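Local coordinates for protein N-alpha-acetyltransferase 35, NatC auxiliary subunit (Saccharomyces cerevisiae, PDB 6YGA) that serves as the auxiliary subunit of the NatC N-terminal acetyltransferase, which acetylates the N-terminal methionine of the L-A virus Gag protein, at residues B[556-561]-B[686-691]; B[560-565]-B[723-728]. One frame throughout, in Å; residues are numbered along the deposited sequence.

Contact 1 (B[556-561]-B[686-691]); sequences VFQFAI and SVNSKV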
ATOM      1  N   VAL B 556     -17.445  19.437  14.154  1.00 34.12           N
ATOM      2  CA  VAL B 556     -18.582  18.944  14.930  1.00 33.05           C
ATOM      3  C   VAL B 556     -19.752  19.921  14.849  1.00 34.17           C
ATOM      4  O   VAL B 556     -20.903  19.522  14.639  1.00 37.51           O
ATOM      5  CB  VAL B 556     -18.159  18.676  16.388  1.00 33.47           C
ATOM      6  CG1 VAL B 556     -19.375  18.432  17.273  1.00 34.34           C
ATOM      7  CG2 VAL B 556     -17.211  17.484  16.454  1.00 31.41           C
ATOM      8  N   PHE B 557     -19.475  21.219  15.003  1.00 31.44           N
ATOM      9  CA  PHE B 557     -20.533  22.218  14.861  1.00 36.50           C
ATOM     10  C   PHE B 557     -21.151  22.178  13.466  1.00 38.12           C
ATOM     11  O   PHE B 557     -22.375  22.262  13.319  1.00 40.71           O
ATOM     12  CB  PHE B 557     -19.991  23.615  15.160  1.00 37.75           C
ATOM     13  CG  PHE B 557     -20.090  24.009  16.604  1.00 39.29           C
ATOM     14  CD1 PHE B 557     -21.318  24.305  17.172  1.00 42.27           C
ATOM     15  CD2 PHE B 557     -18.955  24.095  17.392  1.00 40.61           C
ATOM     16  CE1 PHE B 557     -21.414  24.674  18.501  1.00 43.52           C
ATOM     17  CE2 PHE B 557     -19.043  24.464  18.721  1.00 42.06           C
ATOM     18  CZ  PHE B 557     -20.274  24.753  19.276  1.00 43.40           C
ATOM     19  N   GLN B 558     -20.316  22.055  12.431  1.00 35.93           N
ATOM     20  CA  GLN B 558     -20.825  21.984  11.066  1.00 35.96           C
ATOM     21  C   GLN B 558     -21.764  20.796  10.893  1.00 39.72           C
ATOM     22  O   GLN B 558     -22.836  20.919  10.290  1.00 41.77           O
ATOM     23  CB  GLN B 558     -19.658  21.894  10.084  1.00 33.45           C
ATOM     24  CG  GLN B 558     -20.069  21.926   8.627  1.00 32.57           C
ATOM     25  CD  GLN B 558     -20.645  23.266   8.223  1.00 35.72           C
ATOM     26  OE1 GLN B 558     -19.920  24.156   7.781  1.00 37.55           O
ATOM     27  NE2 GLN B 558     -21.957  23.417   8.374  1.00 35.33           N
ATOM     28  N   PHE B 559     -21.371  19.634  11.419  1.00 38.49           N
ATOM     29  CA  PHE B 559     -22.225  18.453  11.349  1.00 37.95           C
ATOM     30  C   PHE B 559     -23.548  18.694  12.065  1.00 38.99           C
ATOM     31  O   PHE B 559     -24.616  18.344  11.552  1.00 37.89           O
ATOM     32  CB  PHE B 559     -21.494  17.249  11.950  1.00 38.30           C
ATOM     33  CG  PHE B 559     -22.229  15.941  11.805  1.00 36.83           C
ATOM     34  CD1 PHE B 559     -23.215  15.577  12.710  1.00 34.80           C
ATOM     35  CD2 PHE B 559     -21.916  15.063  10.776  1.00 35.06           C
ATOM     36  CE1 PHE B 559     -23.882  14.372  12.587  1.00 33.37           C
ATOM     37  CE2 PHE B 559     -22.577  13.855  10.650  1.00 33.96           C
ATOM     38  CZ  PHE B 559     -23.563  13.509  11.555  1.00 32.02           C
ATOM     39  N   ALA B 560     -23.492  19.299  13.257  1.00 39.73           N
ATOM     40  CA  ALA B 560     -24.696  19.523  14.054  1.00 41.02           C
ATOM     41  C   ALA B 560     -25.653  20.494  13.373  1.00 42.07           C
ATOM     42  O   ALA B 560     -26.877  20.362  13.505  1.00 43.43           O
ATOM     43  CB  ALA B 560     -24.310  20.033  15.440  1.00 40.60           C
ATOM     44  N   ILE B 561     -25.117  21.476  12.644  1.00 42.51           N
ATOM     45  CA  ILE B 561     -25.963  22.361  11.850  1.00 43.50           C
ATOM     46  C   ILE B 561     -26.648  21.579  10.737  1.00 44.33           C
ATOM     47  O   ILE B 561     -27.850  21.738  10.497  1.00 45.84           O
ATOM     48  CB  ILE B 561     -25.130  23.537  11.303  1.00 40.74           C
ATOM     49  CG1 ILE B 561     -24.730  24.484  12.441  1.00 38.51           C
ATOM     50  CG2 ILE B 561     -25.891  24.283  10.214  1.00 35.98           C
ATOM     51  CD1 ILE B 561     -23.708  25.527  12.040  1.00 39.35           C
ATOM     52  N   SER B 686     -14.939  27.962   6.928  1.00 39.52           N
ATOM     53  CA  SER B 686     -15.781  29.119   7.217  1.00 39.53           C
ATOM     54  C   SER B 686     -16.640  29.488   6.011  1.00 39.52           C
ATOM     55  O   SER B 686     -17.849  29.710   6.143  1.00 41.78           O
ATOM     56  CB  SER B 686     -14.911  30.302   7.648  1.00 41.04           C
ATOM     57  OG  SER B 686     -15.698  31.426   7.996  1.00 47.30           O
ATOM     58  N   VAL B 687     -16.029  29.560   4.825  1.00 38.78           N
ATOM     59  CA  VAL B 687     -16.781  29.884   3.614  1.00 42.16           C
ATOM     60  C   VAL B 687     -17.898  28.871   3.391  1.00 43.04           C
ATOM     61  O   VAL B 687     -19.023  29.233   3.025  1.00 44.01           O
ATOM     62  CB  VAL B 687     -15.830  29.955   2.404  1.00 44.60           C
ATOM     63  CG1 VAL B 687     -16.611  30.071   1.099  1.00 43.55           C
ATOM     64  CG2 VAL B 687     -14.867  31.123   2.563  1.00 40.69           C
ATOM     65  N   ASN B 688     -17.613  27.590   3.627  1.00 44.02           N
ATOM     66  CA  ASN B 688     -18.618  26.561   3.385  1.00 44.13           C
ATOM     67  C   ASN B 688     -19.765  26.658   4.382  1.00 45.47           C
ATOM     68  O   ASN B 688     -20.919  26.388   4.032  1.00 46.76           O
ATOM     69  CB  ASN B 688     -17.972  25.177   3.436  1.00 41.23           C
ATOM     70  CG  ASN B 688     -18.983  24.061   3.318  1.00 43.34           C
ATOM     71  OD1 ASN B 688     -19.536  23.816   2.243  1.00 43.04           O
ATOM     72  ND2 ASN B 688     -19.224  23.365   4.425  1.00 34.22           N
ATOM     73  N   SER B 689     -19.467  27.042   5.627  1.00 43.95           N
ATOM     74  CA  SER B 689     -20.520  27.212   6.623  1.00 43.33           C
ATOM     75  C   SER B 689     -21.506  28.300   6.207  1.00 43.34           C
ATOM     76  O   SER B 689     -22.717  28.165   6.415  1.00 43.47           O
ATOM     77  CB  SER B 689     -19.898  27.530   7.981  1.00 43.40           C
ATOM     78  OG  SER B 689     -20.895  27.656   8.979  1.00 43.07           O
ATOM     79  N   LYS B 690     -21.008  29.383   5.605  1.00 44.15           N
ATOM     80  CA  LYS B 690     -21.904  30.434   5.131  1.00 49.19           C
ATOM     81  C   LYS B 690     -22.750  29.952   3.960  1.00 48.98           C
ATOM     82  O   LYS B 690     -23.943  30.265   3.880  1.00 52.05           O
ATOM     83  CB  LYS B 690     -21.103  31.677   4.740  1.00 56.14           C
ATOM     84  CG  LYS B 690     -20.358  32.320   5.896  1.00 62.08           C
ATOM     85  CD  LYS B 690     -19.156  33.116   5.408  1.00 69.90           C
ATOM     86  CE  LYS B 690     -18.281  33.557   6.575  1.00 74.29           C
ATOM     87  NZ  LYS B 690     -16.923  33.997   6.149  1.00 76.18           N
ATOM     88  N   VAL B 691     -22.153  29.189   3.040  1.00 47.48           N
ATOM     89  CA  VAL B 691     -22.908  28.668   1.902  1.00 47.86           C
ATOM     90  C   VAL B 691     -24.031  27.755   2.381  1.00 45.37           C
ATOM     91  O   VAL B 691     -25.168  27.842   1.903  1.00 45.80           O
ATOM     92  CB  VAL B 691     -21.966  27.948   0.918  1.00 46.24           C
ATOM     93  CG1 VAL B 691     -22.762  27.151  -0.105  1.00 44.73           C
ATOM     94  CG2 VAL B 691     -21.062  28.956   0.219  1.00 45.42           C
TER
HETATM   95  O   HOH W   1     -17.680  23.907   6.902  1.00 38.13           O
HETATM   96  O   HOH W   2     -23.300  26.066   8.391  1.00 46.68           O
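Gln558 reaches across from helix 511-564 to Asn688 and Ser689 on helix 668-701, a buried polar contact between two long helices of the region assigned to the NAA35-like TPR-repeat family. It illustrates how two closely packed helices can be joined through water; the nearest CA atoms, those of Gln558 and Ser689, are 6.9 Å apart. The closest touches are made by the amide oxygen. Gln558 OE1 rests against the backbone of the other helix, 3.3 Å from Ser689 CA, and lies 3.5 Å from Asn688 ND2, a contact rather than a hydrogen bond. The two amide planes are steeply inclined, 71° apart, and meet at the oxygen and the nitrogen rather than face to face.

Water supplies the polar link. Gln558 NE2 donates to one water at 3.0 Å, and that water in turn donates to Ser689 O at 2.9 Å while also bonding to Ser689 OG. A second water lies between Gln558 OE1 and Asn688 ND2, though its distance to OE1 is improbably short and that half of the bridge is doubtful. The chain of Gln558 sets out with CG anti to the backbone N (chi1 -175°) and bends at the next bond, which carries the amide to the facing helix; the turn about the last bond (chi3 91°) then points NE2 at the first water.

Further out, Ser689 also packs on Ile633 of helix 619-653, and Gln558 on Gln725 of strand 724-729. The same strand also holds Asn688, whose ND2 donates directly to Gln725 O.

Contact 2 (B[560-565]-B[723-728]); sequences AILKSF and PIQTLR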
ATOM      1  N   ALA B 560     -23.492  19.299  13.257  1.00 39.73           N
ATOM      2  CA  ALA B 560     -24.696  19.523  14.054  1.00 41.02           C
ATOM      3  C   ALA B 560     -25.653  20.494  13.373  1.00 42.07           C
ATOM      4  O   ALA B 560     -26.877  20.362  13.505  1.00 43.43           O
ATOM      5  CB  ALA B 560     -24.310  20.033  15.440  1.00 40.60           C
ATOM      6  N   ILE B 561     -25.117  21.476  12.644  1.00 42.51           N
ATOM      7  CA  ILE B 561     -25.963  22.361  11.850  1.00 43.50           C
ATOM      8  C   ILE B 561     -26.648  21.579  10.737  1.00 44.33           C
ATOM      9  O   ILE B 561     -27.850  21.738  10.497  1.00 45.84           O
ATOM     10  CB  ILE B 561     -25.130  23.537  11.303  1.00 40.74           C
ATOM     11  CG1 ILE B 561     -24.730  24.484  12.441  1.00 38.51           C
ATOM     12  CG2 ILE B 561     -25.891  24.283  10.214  1.00 35.98           C
ATOM     13  CD1 ILE B 561     -23.708  25.527  12.040  1.00 39.35           C
ATOM     14  N   LEU B 562     -25.905  20.704  10.055  1.00 43.97           N
ATOM     15  CA  LEU B 562     -26.500  19.902   8.991  1.00 43.87           C
ATOM     16  C   LEU B 562     -27.600  18.998   9.534  1.00 44.74           C
ATOM     17  O   LEU B 562     -28.671  18.872   8.927  1.00 46.20           O
ATOM     18  CB  LEU B 562     -25.425  19.079   8.280  1.00 42.76           C
ATOM     19  CG  LEU B 562     -24.415  19.892   7.468  1.00 41.79           C
ATOM     20  CD1 LEU B 562     -23.248  19.033   7.015  1.00 40.66           C
ATOM     21  CD2 LEU B 562     -25.098  20.542   6.276  1.00 44.13           C
ATOM     22  N   LYS B 563     -27.361  18.360  10.684  1.00 43.01           N
ATOM     23  CA  LYS B 563     -28.396  17.506  11.258  1.00 43.86           C
ATOM     24  C   LYS B 563     -29.581  18.320  11.765  1.00 43.13           C
ATOM     25  O   LYS B 563     -30.725  17.856  11.688  1.00 45.53           O
ATOM     26  CB  LYS B 563     -27.826  16.639  12.382  1.00 42.92           C
ATOM     27  CG  LYS B 563     -28.894  15.787  13.043  1.00 45.58           C
ATOM     28  CD  LYS B 563     -28.350  14.769  14.017  1.00 48.65           C
ATOM     29  CE  LYS B 563     -29.491  13.924  14.572  1.00 51.49           C
ATOM     30  NZ  LYS B 563     -29.064  13.027  15.676  1.00 55.72           N
ATOM     31  N   SER B 564     -29.340  19.535  12.266  1.00 39.38           N
ATOM     32  CA  SER B 564     -30.449  20.374  12.708  1.00 40.93           C
ATOM     33  C   SER B 564     -31.421  20.669  11.573  1.00 43.81           C
ATOM     34  O   SER B 564     -32.624  20.818  11.812  1.00 45.10           O
ATOM     35  CB  SER B 564     -29.927  21.682  13.302  1.00 41.44           C
ATOM     36  OG  SER B 564     -29.110  21.445  14.434  1.00 41.35           O
ATOM     37  N   PHE B 565     -30.926  20.765  10.340  1.00 44.02           N
ATOM     38  CA  PHE B 565     -31.790  20.960   9.183  1.00 47.09           C
ATOM     39  C   PHE B 565     -32.320  19.650   8.618  1.00 48.97           C
ATOM     40  O   PHE B 565     -33.025  19.674   7.602  1.00 49.12           O
ATOM     41  CB  PHE B 565     -31.042  21.726   8.089  1.00 45.93           C
ATOM     42  CG  PHE B 565     -30.917  23.203   8.352  1.00 46.89           C
ATOM     43  CD1 PHE B 565     -31.919  24.075   7.958  1.00 48.03           C
ATOM     44  CD2 PHE B 565     -29.794  23.718   8.978  1.00 45.86           C
ATOM     45  CE1 PHE B 565     -31.807  25.436   8.189  1.00 49.36           C
ATOM     46  CE2 PHE B 565     -29.675  25.075   9.211  1.00 46.54           C
ATOM     47  CZ  PHE B 565     -30.683  25.936   8.816  1.00 49.63           C
ATOM     48  N   PRO B 723     -11.688  17.261   5.967  1.00 41.57           N
ATOM     49  CA  PRO B 723     -12.420  17.531   4.725  1.00 41.12           C
ATOM     50  C   PRO B 723     -13.575  18.491   4.957  1.00 41.49           C
ATOM     51  O   PRO B 723     -14.021  18.719   6.083  1.00 39.38           O
ATOM     52  CB  PRO B 723     -12.925  16.148   4.299  1.00 42.05           C
ATOM     53  CG  PRO B 723     -12.996  15.373   5.564  1.00 41.94           C
ATOM     54  CD  PRO B 723     -11.861  15.869   6.417  1.00 40.76           C
ATOM     55  N   ILE B 724     -14.062  19.058   3.859  1.00 40.41           N
ATOM     56  CA  ILE B 724     -15.158  20.018   3.899  1.00 38.82           C
ATOM     57  C   ILE B 724     -16.469  19.263   3.724  1.00 38.74           C
ATOM     58  O   ILE B 724     -16.671  18.577   2.715  1.00 40.16           O
ATOM     59  CB  ILE B 724     -14.993  21.092   2.812  1.00 41.14           C
ATOM     60  CG1 ILE B 724     -13.585  21.693   2.854  1.00 40.96           C
ATOM     61  CG2 ILE B 724     -16.044  22.178   2.969  1.00 37.92           C
ATOM     62  CD1 ILE B 724     -13.274  22.446   4.120  1.00 39.32           C
ATOM     63  N   GLN B 725     -17.363  19.386   4.702  1.00 38.11           N
ATOM     64  CA  GLN B 725     -18.675  18.741   4.643  1.00 38.38           C
ATOM     65  C   GLN B 725     -19.561  19.562   3.713  1.00 40.16           C
ATOM     66  O   GLN B 725     -20.087  20.608   4.101  1.00 40.71           O
ATOM     67  CB  GLN B 725     -19.275  18.616   6.038  1.00 37.30           C
ATOM     68  CG  GLN B 725     -18.411  17.811   7.004  1.00 37.50           C
ATOM     69  CD  GLN B 725     -18.997  17.728   8.403  1.00 38.54           C
ATOM     70  OE1 GLN B 725     -20.104  17.226   8.599  1.00 39.32           O
ATOM     71  NE2 GLN B 725     -18.250  18.221   9.384  1.00 35.97           N
ATOM     72  N   THR B 726     -19.737  19.077   2.484  1.00 37.80           N
ATOM     73  CA  THR B 726     -20.315  19.849   1.393  1.00 39.76           C
ATOM     74  C   THR B 726     -21.699  19.331   1.022  1.00 40.72           C
ATOM     75  O   THR B 726     -21.914  18.120   0.914  1.00 39.66           O
ATOM     76  CB  THR B 726     -19.399  19.798   0.164  1.00 42.53           C
ATOM     77  OG1 THR B 726     -18.059  20.118   0.560  1.00 44.05           O
ATOM     78  CG2 THR B 726     -19.860  20.782  -0.905  1.00 40.81           C
ATOM     79  N   LEU B 727     -22.636  20.258   0.833  1.00 42.44           N
ATOM     80  CA  LEU B 727     -23.950  19.924   0.304  1.00 45.40           C
ATOM     81  C   LEU B 727     -23.847  19.676  -1.190  1.00 50.03           C
ATOM     82  O   LEU B 727     -23.061  20.323  -1.881  1.00 52.67           O
ATOM     83  CB  LEU B 727     -24.944  21.056   0.560  1.00 47.38           C
ATOM     84  CG  LEU B 727     -25.436  21.189   1.995  1.00 48.31           C
ATOM     85  CD1 LEU B 727     -26.469  22.291   2.110  1.00 50.26           C
ATOM     86  CD2 LEU B 727     -26.004  19.861   2.440  1.00 47.88           C
ATOM     87  N   ARG B 728     -24.647  18.739  -1.687  1.00 50.07           N
ATOM     88  CA  ARG B 728     -24.710  18.490  -3.119  1.00 55.25           C
ATOM     89  C   ARG B 728     -26.094  17.968  -3.466  1.00 56.45           C
ATOM     90  O   ARG B 728     -26.656  17.146  -2.738  1.00 53.64           O
ATOM     91  CB  ARG B 728     -23.619  17.510  -3.574  1.00 59.91           C
ATOM     92  CG  ARG B 728     -22.422  18.214  -4.199  1.00 67.32           C
ATOM     93  CD  ARG B 728     -21.201  17.325  -4.325  1.00 72.36           C
ATOM     94  NE  ARG B 728     -19.992  18.127  -4.499  1.00 76.01           N
ATOM     95  CZ  ARG B 728     -18.761  17.630  -4.573  1.00 76.53           C
ATOM     96  NH1 ARG B 728     -18.562  16.320  -4.492  1.00 76.19           N
ATOM     97  NH2 ARG B 728     -17.726  18.445  -4.726  1.00 76.12           N
TER
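Leu562, near the C-terminal end of helix 511-564, meets Gln725 and Leu727 of strand 724-729 with the two methyls of its isobutyl group, an example of how one branched side chain can serve two strand positions at once. The apolar part of the contact is a methyl-to-methyl touch, Leu562 CD2 lying 4.0 Å from Leu727 CD2, where the two leucines slide past each other in opposite directions. The other methyl faces a mixed surface: Leu562 CD1 sits 4.0 Å from Gln725 OE1 and 4.1 Å from Gln725 CB. With CG of Leu562 anti to its carbonyl carbon (chi1 -68°), the two methyls are directed to Gln725 and Leu727. Ile568 and, from helix 668-701, Ile692 also touch Leu562, and Leu567 touches Leu727.

Polar interactions surround this packing but do not span it. The amide of Gln725 runs out on a chain extended beyond CG, and its NE2 donates to Glu555 OE1, farther back on the same helix that carries Leu562. That bond gives the amide nitrogen a carboxylate acceptor, probably charged, and fixes which end of the amide is the nitrogen, with OE1 beside the leucine methyl. Near the helix end, Ala560 O is gripped twice: Ser564 N donates at 2.9 Å, and Ser564 OG donates at 2.6 Å from the opposite face of the carbonyl plane, tilted 30° from it.

Backbone bonds join Ile724, Thr726 and Arg728 to strand 708-713, while Gln725 and the end of Leu727's side chain meet the helix: a two-stranded antiparallel beta-hairpin packed on alpha-helices.

Overall arrangement
The segments of contacts 1 and 2 overlap at Ala560 and Ile561 of helix 511-564, and the contact centres are about 6 Å apart. Together they show one helix meeting two later elements of the chain by different means, water at contact 1 and methyl packing at contact 2. The two are tied directly: Asn688 ND2 lies 2.9 Å from Gln725 O, Asn688 CG packs 3.5 Å from Ile724 CG2, and the ring atom Phe559 CD2 comes within 3.6 Å of Gln725 OE1. Both contact centres lie 31 to 32 Å from the centre of the chain; no other protein chain of the assembly touches the segments, so the packing is within this subunit.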